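Local coordinates for unsaturated glucuronyl hydrolase (Streptococcus agalactiae, PDB 2ZZR), which hydrolyses unsaturated chondroitin, hyaluronan and heparin disaccharides, releasing the unsaturated uronic acid from the sugar to which it is linked, at residues A[270-275]-A[323-328]. Numbering follows the deposited sequence.
Sequences LFKGMT and EVDPDK
The carboxylate of Asp-325 takes a separate donor on each oxygen: Lys-272 NZ meets OD1 on its syn lone pair, whereas the backbone N of Asp-327 approaches OD2 almost head-on. The second flat group, the ring of Phe-271, belongs to the helix side; Thr-275 OG1 sits 3.1 Å above the centre of one face, and Tyr-331 of helix 328-346 meets the ring edge-to-face. The setting is the alpha-helical barrel of glycoside hydrolase family 88, away from the annotated sites, and the contact ties helix 265-280 to the loop between helices 304-318 and 328-346. It is an example of one acid that both caps a helix start and pairs with a neighbouring helix. Asp-325 OD2 accepts from Asp-327 N at 2.9 Å, an Asx turn that caps the entry to helix 328-346, while OD1 forms a salt bridge of 2.8 Å with Lys-272 NZ. Two donors thus fix the rotation of a buried carboxylate, and both would be expected to favour its charged form. The same residue opens a type I turn, closed by Lys-328 N to Asp-325 O at 3.1 Å. Lys-272 reaches across by folding its outer half: the bend at chi3 (66°) brings CE to 3.4 Å from Asp-325 OD1, and a second bend at chi4 (67°) turns NZ onto that oxygen. The oppositely charged Asp-327 OD2 lies 4.5 Å from Lys-272 NZ, beyond a salt bridge. A water bridges the two, accepting from Lys-272 NZ at 2.8 Å and donating to Asp-327 OD2 at 2.7 Å.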
loop_
_atom_site.group_PDB
_atom_site.type_symbol
_atom_site.label_atom_id
_atom_site.label_comp_id
_atom_site.label_asym_id
_atom_site.label_seq_id
_atom_site.Cartn_x
_atom_site.Cartn_y
_atom_site.Cartn_z
ATOM N N LEU A 270 13.099 11.041 5.890
ATOM C CA LEU A 270 13.102 9.940 4.927
ATOM C C LEU A 270 11.896 10.032 3.989
ATOM O O LEU A 270 12.023 9.821 2.777
ATOM C CB LEU A 270 13.139 8.595 5.648
ATOM C CG LEU A 270 13.628 7.411 4.806
ATOM C CD1 LEU A 270 15.100 7.593 4.391
ATOM C CD2 LEU A 270 13.441 6.125 5.563
ATOM N N PHE A 271 10.733 10.362 4.555
ATOM C CA PHE A 271 9.536 10.636 3.755
ATOM C C PHE A 271 9.761 11.747 2.744
ATOM O O PHE A 271 9.382 11.615 1.582
ATOM C CB PHE A 271 8.339 11.009 4.644
ATOM C CG PHE A 271 7.169 11.593 3.875
ATOM C CD1 PHE A 271 6.156 10.768 3.392
ATOM C CD2 PHE A 271 7.082 12.973 3.640
ATOM C CE1 PHE A 271 5.064 11.305 2.683
ATOM C CE2 PHE A 271 6.002 13.520 2.930
ATOM C CZ PHE A 271 4.992 12.680 2.451
ATOM N N LYS A 272 10.349 12.855 3.189
ATOM C CA LYS A 272 10.561 13.997 2.311
ATOM C C LYS A 272 11.447 13.579 1.131
ATOM O O LYS A 272 11.158 13.914 -0.017
ATOM C CB LYS A 272 11.158 15.174 3.098
ATOM C CG LYS A 272 10.110 15.920 3.964
ATOM C CD LYS A 272 10.725 16.653 5.180
ATOM C CE LYS A 272 11.649 17.812 4.799
ATOM N NZ LYS A 272 10.974 18.971 4.155
ATOM N N GLY A 273 12.491 12.811 1.418
ATOM C CA GLY A 273 13.395 12.321 0.371
ATOM C C GLY A 273 12.674 11.476 -0.665
ATOM O O GLY A 273 12.736 11.761 -1.870
ATOM N N MET A 274 11.971 10.445 -0.199
ATOM C CA MET A 274 11.296 9.506 -1.105
ATOM C C MET A 274 10.152 10.152 -1.875
ATOM O O MET A 274 9.945 9.860 -3.055
ATOM C CB MET A 274 10.792 8.269 -0.351
ATOM C CG MET A 274 11.889 7.451 0.325
ATOM S SD MET A 274 11.390 5.763 0.699
ATOM C CE MET A 274 11.375 5.018 -0.938
ATOM N N THR A 275 9.414 11.043 -1.214
ATOM C CA THR A 275 8.265 11.686 -1.840
ATOM C C THR A 275 8.708 12.701 -2.890
ATOM O O THR A 275 8.131 12.758 -3.980
ATOM C CB THR A 275 7.343 12.323 -0.775
ATOM O OG1 THR A 275 6.969 11.307 0.165
ATOM C CG2 THR A 275 6.089 12.902 -1.404
ATOM N N GLU A 323 3.726 22.695 10.381
ATOM C CA GLU A 323 3.214 23.797 9.573
ATOM C C GLU A 323 4.333 24.641 8.966
ATOM O O GLU A 323 4.153 25.236 7.907
ATOM C CB GLU A 323 2.292 24.693 10.412
ATOM C CG GLU A 323 0.895 24.107 10.622
ATOM C CD GLU A 323 0.096 24.023 9.334
ATOM O OE1 GLU A 323 -0.236 22.897 8.908
ATOM O OE2 GLU A 323 -0.194 25.081 8.739
ATOM N N VAL A 324 5.478 24.688 9.646
ATOM C CA VAL A 324 6.625 25.485 9.188
ATOM C C VAL A 324 7.447 24.789 8.100
ATOM O O VAL A 324 8.365 25.393 7.538
ATOM C CB VAL A 324 7.570 25.901 10.352
ATOM C CG1 VAL A 324 6.823 26.769 11.368
ATOM C CG2 VAL A 324 8.211 24.691 11.031
ATOM N N ASP A 325 7.139 23.526 7.813
ATOM C CA ASP A 325 7.848 22.839 6.728
ATOM C C ASP A 325 7.510 23.552 5.418
ATOM O O ASP A 325 6.338 23.651 5.056
ATOM C CB ASP A 325 7.489 21.350 6.670
ATOM C CG ASP A 325 8.344 20.583 5.659
ATOM O OD1 ASP A 325 9.063 19.650 6.062
ATOM O OD2 ASP A 325 8.292 20.924 4.466
ATOM N N PRO A 326 8.540 24.067 4.703
ATOM C CA PRO A 326 8.282 24.921 3.541
ATOM C C PRO A 326 7.603 24.186 2.382
ATOM O O PRO A 326 7.087 24.827 1.467
ATOM C CB PRO A 326 9.683 25.403 3.135
ATOM C CG PRO A 326 10.607 24.370 3.647
ATOM C CD PRO A 326 9.982 23.875 4.934
ATOM N N ASP A 327 7.588 22.859 2.444
ATOM C CA ASP A 327 6.972 22.054 1.393
ATOM C C ASP A 327 5.613 21.474 1.763
ATOM O O ASP A 327 4.988 20.806 0.939
ATOM C CB ASP A 327 7.917 20.930 0.969
ATOM C CG ASP A 327 9.098 21.432 0.151
ATOM O OD1 ASP A 327 9.000 22.511 -0.470
ATOM O OD2 ASP A 327 10.127 20.740 0.147
ATOM N N LYS A 328 5.146 21.735 2.988
ATOM C CA LYS A 328 3.868 21.172 3.433
ATOM C C LYS A 328 2.721 21.537 2.501
ATOM O O LYS A 328 1.951 20.668 2.089
ATOM C CB LYS A 328 3.530 21.574 4.873
ATOM C CG LYS A 328 2.286 20.858 5.388
ATOM C CD LYS A 328 2.016 21.116 6.858
ATOM C CE LYS A 328 0.861 20.237 7.335
ATOM N NZ LYS A 328 0.649 20.348 8.821
HETATM O O HOH W 1 10.368 18.422 1.438
#